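Local coordinates for probable cell division protein WhiA (Thermotoga maritima, PDB 3HYI) that probably acts in cell division and chromosome segregation as a DNA-binding protein that joins a degenerate LAGLIDADG homing endonuclease domain to a helix-turn-helix domain, at residues 253-258 and 264-269; 226-231 and 279-284; 127-132 and 195-200; 124-127 and 132-135. All blocks are in the same frame, centred on the assembly; numbering follows the deposited sequence. Where two conformers were deposited one is given.

Contact 1. Residues 253-258 and 264-269; sequences LVRLRN and RELGKK
The carbonyl oxygen of Val254 is gripped twice by Asn258: ND2 donates to it over 2.8 Å, in the amide plane and at 164°, while the backbone N of Asn258 adds a weak bond. These bonds lie in the last turn of helix 246-257, which in the C-terminal helix-turn-helix domain packs against helix 263-268, part of the predicted DNA-binding motif. Leu266 fills the space between the two helices with its branched tip. Its CD2, whose modelled place is only approximate, lies toward Val254 and the CB of Asn258. Its CD1 goes to Arg255, over the middle of one guanidinium face, with CZ only 3.3 Å from the methyl carbon. Arg255 reaches this place by bending twice, at chi2 (82°) and chi3 (-78°), which folds the guanidinium back beside its own helix end. There NH2 donates to the O of Asn258 at 2.9 Å, the acceptor lying a little off the guanidinium plane, and also to the O of Leu261 in the connecting turn. NH1 turns to OE1 of Gln228 on helix 207-238. The buried charged group is thus held by two backbone carbonyls and the amide oxygen of Gln228, which probably fix its rotation while Leu266 covers one face. At the exposed margin Lys269 comes from the opposite direction to Asn258, whose side chain is also about 3 Å from a bound sodium ion. Lys269 meets it with a methylene and not its ammonium group, CE standing 3.5 Å from OD1 of Asn258.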
# COMPACT_ATOMS: atom_id res chain seq x y z
N LEU A 253 5.89 -43.75 -28.35
CA LEU A 253 6.64 -44.68 -27.50
C LEU A 253 6.91 -44.12 -26.10
O LEU A 253 6.68 -44.80 -25.11
CB LEU A 253 7.96 -45.06 -28.16
CG LEU A 253 7.89 -45.96 -29.40
CD1 LEU A 253 9.29 -46.18 -29.97
CD2 LEU A 253 7.23 -47.29 -29.08
N VAL A 254 7.39 -42.88 -26.04
CA VAL A 254 7.72 -42.25 -24.76
C VAL A 254 6.49 -42.09 -23.86
O VAL A 254 6.57 -42.32 -22.65
CB VAL A 254 8.43 -40.88 -24.97
CG1 VAL A 254 8.33 -40.01 -23.74
CG2 VAL A 254 9.89 -41.10 -25.34
N ARG A 255 5.36 -41.69 -24.44
CA ARG A 255 4.09 -41.62 -23.71
C ARG A 255 3.69 -43.00 -23.17
O ARG A 255 3.32 -43.13 -22.00
CB ARG A 255 2.98 -41.07 -24.60
CG ARG A 255 1.57 -41.09 -24.00
CD ARG A 255 1.30 -39.91 -23.07
NE ARG A 255 1.91 -40.06 -21.75
CZ ARG A 255 1.83 -39.17 -20.77
NH1 ARG A 255 1.17 -38.02 -20.93
NH2 ARG A 255 2.42 -39.41 -19.61
N LEU A 256 3.76 -44.01 -24.03
CA LEU A 256 3.31 -45.36 -23.68
C LEU A 256 4.20 -45.99 -22.61
O LEU A 256 3.72 -46.74 -21.76
CB LEU A 256 3.28 -46.25 -24.94
CG LEU A 256 2.28 -47.40 -24.93
CD1 LEU A 256 0.85 -46.87 -24.87
CD2 LEU A 256 2.47 -48.28 -26.15
N ARG A 257 5.50 -45.69 -22.66
CA ARG A 257 6.45 -46.21 -21.70
C ARG A 257 6.48 -45.39 -20.40
O ARG A 257 6.95 -45.88 -19.37
CB ARG A 257 7.85 -46.27 -22.32
CG ARG A 257 7.97 -47.30 -23.44
CD ARG A 257 9.37 -47.35 -24.03
NE ARG A 257 9.43 -48.21 -25.21
N ASN A 258 6.00 -44.15 -20.47
CA ASN A 258 5.97 -43.26 -19.30
C ASN A 258 4.60 -42.61 -19.16
O ASN A 258 4.43 -41.44 -19.46
CB ASN A 258 7.03 -42.16 -19.44
CG ASN A 258 8.42 -42.71 -19.68
OD1 ASN A 258 9.20 -42.87 -18.75
ND2 ASN A 258 8.73 -42.99 -20.94
N ARG A 264 5.47 -31.85 -19.94
CA ARG A 264 6.77 -31.20 -19.75
C ARG A 264 7.89 -32.23 -19.60
O ARG A 264 8.92 -32.15 -20.27
CB ARG A 264 6.74 -30.31 -18.51
CG ARG A 264 8.04 -29.54 -18.22
CD ARG A 264 7.95 -28.10 -18.71
NE ARG A 264 6.88 -27.38 -18.03
CZ ARG A 264 6.36 -26.22 -18.43
NH1 ARG A 264 6.81 -25.61 -19.53
NH2 ARG A 264 5.38 -25.66 -17.74
N GLU A 265 7.66 -33.21 -18.73
CA GLU A 265 8.67 -34.23 -18.43
C GLU A 265 8.84 -35.22 -19.59
O GLU A 265 9.96 -35.65 -19.87
CB GLU A 265 8.32 -34.96 -17.13
CG GLU A 265 9.53 -35.46 -16.35
CD GLU A 265 10.52 -34.36 -15.97
OE1 GLU A 265 10.11 -33.17 -15.93
OE2 GLU A 265 11.70 -34.67 -15.73
N LEU A 266 7.74 -35.57 -20.26
CA LEU A 266 7.81 -36.34 -21.50
C LEU A 266 8.65 -35.62 -22.56
O LEU A 266 9.43 -36.24 -23.28
CB LEU A 266 6.42 -36.59 -22.08
CG LEU A 266 5.57 -37.75 -21.57
CD1 LEU A 266 4.37 -37.90 -22.50
CD2 LEU A 266 6.36 -39.05 -21.51
N GLY A 267 8.45 -34.30 -22.65
CA GLY A 267 9.19 -33.47 -23.60
C GLY A 267 10.68 -33.49 -23.35
O GLY A 267 11.47 -33.61 -24.29
N LYS A 268 11.07 -33.37 -22.08
CA LYS A 268 12.49 -33.39 -21.70
C LYS A 268 13.20 -34.63 -22.24
O LYS A 268 14.36 -34.56 -22.64
CB LYS A 268 12.62 -33.32 -20.17
CG LYS A 268 13.91 -32.68 -19.69
CD LYS A 268 13.96 -32.60 -18.17
N LYS A 269 12.50 -35.76 -22.26
CA LYS A 269 13.06 -37.03 -22.74
C LYS A 269 13.36 -37.06 -24.25
O LYS A 269 14.10 -37.93 -24.70
CB LYS A 269 12.14 -38.20 -22.37
CG LYS A 269 12.05 -38.45 -20.87
CD LYS A 269 11.13 -39.60 -20.55
CE LYS A 269 11.19 -39.97 -19.08
NZ LYS A 269 12.43 -40.71 -18.73

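Contact 2. Residues 226-231 and 279-284; sequences ARQIRA and SKLKRI
Leu281 is the first residue of 279-284 to meet helix 207-238, and it does so by laying its two methyls along the side chain of Gln228 in the buried interior of the helix-turn-helix domain. Its CD2 rests against the aliphatic root, 4.1 Å from CG of Gln228, while CD1 approaches the amide end, 3.8 Å from OE1. Gln228 runs extended beyond CG (chi2 156°), which lays its length across both methyls and carries the amide on to Arg255, whose NH1 donates to OE1. OE1 is therefore satisfied although apolar groups lie around it, with Leu263 of helix 263-268 touching both Gln228 and Leu281. Replacing Gln228 by alanine is likely to leave Arg255 NH1 without this acceptor and open a gap beside CD1 of Leu281. Arg283, two residues on, forms a salt bridge with Asp247, as does Lys280, which precedes Leu281. One turn after Leu281 comes Ile284, which faces Ala231, one turn after Gln228. The CA atoms of Ala231 and Ile284 are 6.7 Å apart, the same spacing as between Gln228 and Leu281. Contact at this second step is looser, with CB of Ala231 4.4 Å from CG2 of Ile284 and 4.3 Å from its carbonyl oxygen.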
# COMPACT_ATOMS: atom_id res chain seq x y z
N ALA A 226 -5.24 -40.12 -20.68
CA ALA A 226 -5.94 -41.36 -21.02
C ALA A 226 -6.26 -41.41 -22.51
O ALA A 226 -6.19 -42.46 -23.14
CB ALA A 226 -7.23 -41.48 -20.21
N ARG A 227 -6.60 -40.24 -23.06
CA ARG A 227 -6.94 -40.07 -24.46
C ARG A 227 -5.71 -40.23 -25.36
O ARG A 227 -5.82 -40.71 -26.48
CB ARG A 227 -7.53 -38.68 -24.65
CG ARG A 227 -8.56 -38.54 -25.74
CD ARG A 227 -9.42 -37.29 -25.51
NE ARG A 227 -9.10 -36.21 -26.43
N GLN A 228 -4.56 -39.81 -24.84
CA GLN A 228 -3.30 -39.99 -25.56
C GLN A 228 -2.95 -41.47 -25.61
O GLN A 228 -2.67 -42.01 -26.68
CB GLN A 228 -2.18 -39.22 -24.86
CG GLN A 228 -2.36 -37.71 -24.85
CD GLN A 228 -1.62 -37.05 -23.71
OE1 GLN A 228 -0.71 -37.62 -23.12
NE2 GLN A 228 -2.02 -35.82 -23.39
N ILE A 229 -2.98 -42.10 -24.44
CA ILE A 229 -2.68 -43.53 -24.33
C ILE A 229 -3.60 -44.34 -25.24
O ILE A 229 -3.13 -45.16 -26.03
CB ILE A 229 -2.80 -44.01 -22.87
CG1 ILE A 229 -1.71 -43.37 -22.00
CG2 ILE A 229 -2.67 -45.53 -22.79
CD1 ILE A 229 -1.90 -43.60 -20.52
N ARG A 230 -4.91 -44.09 -25.15
CA ARG A 230 -5.90 -44.78 -25.99
C ARG A 230 -5.61 -44.62 -27.49
O ARG A 230 -5.69 -45.59 -28.25
CB ARG A 230 -7.31 -44.28 -25.68
CG ARG A 230 -8.41 -45.14 -26.27
N ALA A 231 -5.29 -43.40 -27.91
CA ALA A 231 -4.95 -43.11 -29.31
C ALA A 231 -3.72 -43.89 -29.78
O ALA A 231 -3.70 -44.43 -30.88
CB ALA A 231 -4.74 -41.62 -29.51
N SER A 279 1.60 -30.71 -29.39
CA SER A 279 1.13 -30.61 -30.77
C SER A 279 1.23 -31.96 -31.47
O SER A 279 0.36 -32.34 -32.25
CB SER A 279 1.96 -29.57 -31.54
OG SER A 279 1.85 -28.29 -30.94
N LYS A 280 2.31 -32.68 -31.18
CA LYS A 280 2.53 -34.00 -31.76
C LYS A 280 1.54 -35.04 -31.26
O LYS A 280 1.09 -35.89 -32.02
CB LYS A 280 3.95 -34.47 -31.47
CG LYS A 280 4.96 -33.82 -32.37
CD LYS A 280 6.36 -34.15 -31.94
CE LYS A 280 7.30 -33.01 -32.24
NZ LYS A 280 7.37 -32.72 -33.70
N LEU A 281 1.22 -34.96 -29.97
CA LEU A 281 0.20 -35.81 -29.38
C LEU A 281 -1.18 -35.55 -29.99
O LEU A 281 -1.96 -36.48 -30.19
CB LEU A 281 0.15 -35.63 -27.86
CG LEU A 281 1.28 -36.34 -27.10
CD1 LEU A 281 1.43 -35.78 -25.70
CD2 LEU A 281 1.05 -37.85 -27.07
N LYS A 282 -1.47 -34.28 -30.30
CA LYS A 282 -2.73 -33.92 -30.97
C LYS A 282 -2.83 -34.54 -32.36
O LYS A 282 -3.90 -35.01 -32.77
CB LYS A 282 -2.87 -32.40 -31.07
CG LYS A 282 -3.01 -31.70 -29.72
N ARG A 283 -1.72 -34.54 -33.09
CA ARG A 283 -1.65 -35.20 -34.40
C ARG A 283 -1.88 -36.70 -34.29
O ARG A 283 -2.59 -37.29 -35.11
CB ARG A 283 -0.29 -34.96 -35.06
CG ARG A 283 -0.10 -33.55 -35.59
CD ARG A 283 0.93 -33.53 -36.72
NE ARG A 283 2.30 -33.47 -36.22
CZ ARG A 283 3.36 -34.00 -36.83
NH1 ARG A 283 3.24 -34.69 -37.97
NH2 ARG A 283 4.56 -33.86 -36.29
N ILE A 284 -1.27 -37.32 -33.28
CA ILE A 284 -1.42 -38.75 -33.03
C ILE A 284 -2.88 -39.10 -32.75
O ILE A 284 -3.41 -40.08 -33.27
CB ILE A 284 -0.51 -39.21 -31.87
CG1 ILE A 284 0.95 -39.23 -32.33
CG2 ILE A 284 -0.92 -40.59 -31.38
CD1 ILE A 284 1.95 -39.39 -31.19

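Contact 3. Residues 127-132 and 195-200; sequences NPRYHY and DRIVTE
Apolar packing at the surface joins Ile197 and Val198 of helix 189-201 to Pro128, Arg129 and Tyr132 in the loop of a beta hairpin, all within the degenerate LAGLIDADG-like domain. Ile197 points toward the loop and carries most of the contact. Its CD1 stands 4.2 Å from CG of Pro128 and also lies over one face of the Arg129 guanidinium, offset toward the rim. CG1 is 4.0 Å from NH1 of that arginine, and CG2 is 4.0 Å from the carbonyl oxygen of Pro128. The arginine chain bends at chi3 (-64°); the two side chains cross at about a right angle, with a guanidinium face toward CD1. A serine in place of Ile197 would probably strip the apolar cover from that face and open a gap beside CG of Pro128. Asn127 helps to shape the loop: OD1 accepts from the N of Arg129 at 3.2 Å, an Asx turn, and its backbone O takes the N-H groups of both Tyr130 and His131. At the other end, OH of Tyr132 reaches CG2 of Val198, 3.8 Å away, and both residues also touch Ile175 of helix 175-184. Since no hydrogen bond spans the two segments, they meet through van der Waals contact and shape, with polar groups of arginine and tyrosine offering their surfaces to aliphatic carbon.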
# COMPACT_ATOMS: atom_id res chain seq x y z
N ASN A 127 0.06 7.66 -1.66
CA ASN A 127 -1.09 7.11 -2.37
C ASN A 127 -1.15 5.60 -2.11
O ASN A 127 -0.26 4.86 -2.52
CB ASN A 127 -0.96 7.39 -3.87
CG ASN A 127 -2.27 7.18 -4.63
OD1 ASN A 127 -3.07 6.30 -4.29
ND2 ASN A 127 -2.48 7.99 -5.66
N PRO A 128 -2.22 5.14 -1.43
CA PRO A 128 -2.34 3.74 -0.99
C PRO A 128 -2.60 2.76 -2.12
O PRO A 128 -2.64 1.54 -1.90
CB PRO A 128 -3.53 3.78 -0.04
CG PRO A 128 -4.36 4.87 -0.55
CD PRO A 128 -3.41 5.92 -1.04
N ARG A 129 -2.77 3.28 -3.33
CA ARG A 129 -2.77 2.46 -4.52
C ARG A 129 -1.36 1.91 -4.78
O ARG A 129 -1.20 0.93 -5.50
CB ARG A 129 -3.22 3.27 -5.73
CG ARG A 129 -4.02 2.46 -6.71
CD ARG A 129 -4.20 3.23 -8.00
NE ARG A 129 -4.98 4.45 -7.77
CZ ARG A 129 -6.31 4.48 -7.64
NH1 ARG A 129 -7.03 3.36 -7.71
NH2 ARG A 129 -6.92 5.64 -7.44
N TYR A 130 -0.37 2.57 -4.18
CA TYR A 130 1.04 2.22 -4.38
C TYR A 130 1.77 1.84 -3.11
O TYR A 130 2.67 0.99 -3.15
CB TYR A 130 1.75 3.38 -5.06
CG TYR A 130 1.13 3.72 -6.39
CD1 TYR A 130 0.77 2.72 -7.28
CD2 TYR A 130 0.91 5.04 -6.76
CE1 TYR A 130 0.19 3.01 -8.50
CE2 TYR A 130 0.34 5.35 -7.99
CZ TYR A 130 -0.01 4.34 -8.85
OH TYR A 130 -0.58 4.63 -10.07
N HIS A 131 1.42 2.47 -1.99
CA HIS A 131 2.10 2.21 -0.73
C HIS A 131 1.18 2.40 0.45
O HIS A 131 0.27 3.22 0.41
CB HIS A 131 3.26 3.17 -0.52
CG HIS A 131 4.22 3.22 -1.65
ND1 HIS A 131 4.20 4.21 -2.61
CD2 HIS A 131 5.23 2.39 -1.98
CE1 HIS A 131 5.17 3.99 -3.49
NE2 HIS A 131 5.81 2.89 -3.13
N TYR A 132 1.45 1.65 1.51
CA TYR A 132 0.89 1.95 2.81
C TYR A 132 1.95 2.68 3.62
O TYR A 132 2.88 2.06 4.15
CB TYR A 132 0.45 0.67 3.52
CG TYR A 132 -0.74 -0.04 2.90
CD1 TYR A 132 -1.68 0.65 2.13
CD2 TYR A 132 -0.94 -1.40 3.11
CE1 TYR A 132 -2.76 -0.00 1.57
CE2 TYR A 132 -2.02 -2.06 2.55
CZ TYR A 132 -2.93 -1.36 1.79
OH TYR A 132 -4.02 -1.98 1.23
N ASP A 195 -10.86 3.02 1.30
CA ASP A 195 -11.52 1.72 1.52
C ASP A 195 -11.89 1.05 0.20
O ASP A 195 -11.81 -0.17 0.08
CB ASP A 195 -12.80 1.90 2.35
CG ASP A 195 -12.52 2.31 3.78
OD1 ASP A 195 -11.36 2.21 4.23
OD2 ASP A 195 -13.47 2.74 4.47
N ARG A 196 -12.32 1.86 -0.77
CA ARG A 196 -12.65 1.34 -2.10
C ARG A 196 -11.41 0.78 -2.79
O ARG A 196 -11.48 -0.20 -3.52
CB ARG A 196 -13.29 2.43 -2.96
N ILE A 197 -10.26 1.42 -2.55
CA ILE A 197 -8.97 0.95 -3.04
C ILE A 197 -8.54 -0.34 -2.33
O ILE A 197 -8.12 -1.30 -2.97
CB ILE A 197 -7.87 2.02 -2.87
CG1 ILE A 197 -8.07 3.16 -3.87
CG2 ILE A 197 -6.48 1.42 -3.05
CD1 ILE A 197 -7.25 4.39 -3.55
N VAL A 198 -8.63 -0.33 -1.00
CA VAL A 198 -8.25 -1.49 -0.18
C VAL A 198 -9.14 -2.69 -0.46
O VAL A 198 -8.65 -3.80 -0.69
CB VAL A 198 -8.32 -1.16 1.34
CG1 VAL A 198 -8.17 -2.43 2.17
CG2 VAL A 198 -7.26 -0.14 1.71
N THR A 199 -10.45 -2.48 -0.44
CA THR A 199 -11.43 -3.54 -0.70
C THR A 199 -11.33 -4.12 -2.12
O THR A 199 -11.65 -5.28 -2.34
CB THR A 199 -12.88 -3.04 -0.43
OG1 THR A 199 -13.05 -2.78 0.96
CG2 THR A 199 -13.91 -4.09 -0.86
N GLU A 200 -10.87 -3.30 -3.07
CA GLU A 200 -10.74 -3.73 -4.47
C GLU A 200 -9.48 -4.55 -4.75
O GLU A 200 -9.42 -5.28 -5.74
CB GLU A 200 -10.78 -2.52 -5.40

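Contact 4. Residues 124-127 and 132-135; sequences SMTN and YHLE
Glu135 lies against Ser124 across an antiparallel hairpin of the degenerate LAGLIDADG-like domain, its side chain running past the serine hydroxyl. From CB, chi1 of 60° swings CG between the backbone N and the carbonyl carbon, placing it 3.2 Å from OG of Ser124; CD passes nearly as close. At the tip the oxygens part. OE2 accepts a weak bond from OG of Ser124 (3.1 Å) and a hydrogen bond from ND2 of Asn137. OE1 uses its anti lone pair for NE2 of His133, 3.0 Å away and nearly in the imidazole plane, and forms a salt bridge with Lys169. Ser124 and Glu135 make a hydrogen-bonded pair, with N of Glu135 2.9 Å from O of Ser124 in an almost straight bond. Thr126 N donates likewise to O of His133, and a water bridges Thr126 O and His133 N where the strands diverge. Met125 and Leu134 form the non-hydrogen-bonded pair between these rungs, CG of Met125 touching CB of Leu134 at 4.2 Å. Their face of the sheet is covered by helices: Met125 packs on 9-16, 175-184 and 189-201, and Leu134 on 175-184, while strand 168-172 continues the sheet beyond 134-138.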
# COMPACT_ATOMS: atom_id res chain seq x y z
N SER A 124 3.31 13.48 5.92
CA SER A 124 2.82 13.17 4.58
C SER A 124 2.26 11.76 4.52
O SER A 124 2.48 10.95 5.42
CB SER A 124 3.91 13.36 3.52
OG SER A 124 5.02 12.50 3.76
N MET A 125 1.54 11.48 3.44
CA MET A 125 0.96 10.17 3.23
C MET A 125 1.06 9.78 1.77
O MET A 125 0.80 10.58 0.87
CB MET A 125 -0.51 10.16 3.66
CG MET A 125 -1.10 8.76 3.71
SD MET A 125 -2.89 8.78 3.76
CE MET A 125 -3.24 7.05 3.50
N THR A 126 1.41 8.52 1.55
CA THR A 126 1.54 7.97 0.22
C THR A 126 0.17 7.59 -0.34
O THR A 126 -0.75 7.26 0.41
CB THR A 126 2.43 6.73 0.24
OG1 THR A 126 3.81 7.14 0.28
CG2 THR A 126 2.19 5.90 -0.99
N ASN A 127 0.06 7.66 -1.66
CA ASN A 127 -1.09 7.11 -2.37
C ASN A 127 -1.15 5.60 -2.11
O ASN A 127 -0.26 4.86 -2.52
CB ASN A 127 -0.96 7.39 -3.87
CG ASN A 127 -2.27 7.18 -4.63
OD1 ASN A 127 -3.07 6.30 -4.29
ND2 ASN A 127 -2.48 7.99 -5.66
N TYR A 132 1.45 1.65 1.51
CA TYR A 132 0.89 1.95 2.81
C TYR A 132 1.95 2.68 3.62
O TYR A 132 2.88 2.06 4.15
CB TYR A 132 0.45 0.67 3.52
CG TYR A 132 -0.74 -0.04 2.90
CD1 TYR A 132 -1.68 0.65 2.13
CD2 TYR A 132 -0.94 -1.40 3.11
CE1 TYR A 132 -2.76 -0.00 1.57
CE2 TYR A 132 -2.02 -2.06 2.55
CZ TYR A 132 -2.93 -1.36 1.79
OH TYR A 132 -4.02 -1.98 1.23
N HIS A 133 1.83 4.00 3.68
CA HIS A 133 2.81 4.82 4.38
C HIS A 133 2.24 6.18 4.79
O HIS A 133 1.79 6.96 3.95
CB HIS A 133 4.04 5.04 3.51
CG HIS A 133 5.21 5.62 4.25
ND1 HIS A 133 5.90 4.92 5.22
CD2 HIS A 133 5.82 6.82 4.15
CE1 HIS A 133 6.88 5.67 5.69
NE2 HIS A 133 6.85 6.83 5.06
N LEU A 134 2.26 6.44 6.09
CA LEU A 134 1.97 7.76 6.64
C LEU A 134 3.12 8.10 7.57
O LEU A 134 3.47 7.30 8.43
CB LEU A 134 0.64 7.75 7.39
CG LEU A 134 0.20 9.11 7.94
CD1 LEU A 134 -1.32 9.24 7.95
CD2 LEU A 134 0.78 9.36 9.33
N GLU A 135 3.71 9.28 7.39
CA GLU A 135 4.89 9.67 8.15
C GLU A 135 4.73 11.02 8.83
O GLU A 135 3.95 11.85 8.39
CB GLU A 135 6.13 9.68 7.26
CG GLU A 135 6.06 10.64 6.09
CD GLU A 135 7.37 10.72 5.32
OE1 GLU A 135 7.95 9.65 5.04
OE2 GLU A 135 7.80 11.84 4.99
O HOH W 1 -0.74 5.09 2.36

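In the fold
The four contacts fall into two groups: contacts 3 and 4 lie near the middle of the elongated chain, contacts 1 and 2 toward one end. Contacts 3 and 4 belong to one hairpin of the LAGLIDADG-like domain and share Asn127 and Tyr132: contact 4 pairs its strands, contact 3 sets its loop on helix 189-201, and their centres are 11 Å apart. Contacts 1 and 2, with centres 12 Å apart, build the helix-turn-helix domain, where the Arg255-Gln228 bond ties one to the other. Contact 1 joins neighbouring helices, whereas contact 2 brings helices 207-238 and 274-288 together. Between contacts 1 and 3 the nearest atoms are about 28 Å apart. The bound sodium ion lies beside contact 1.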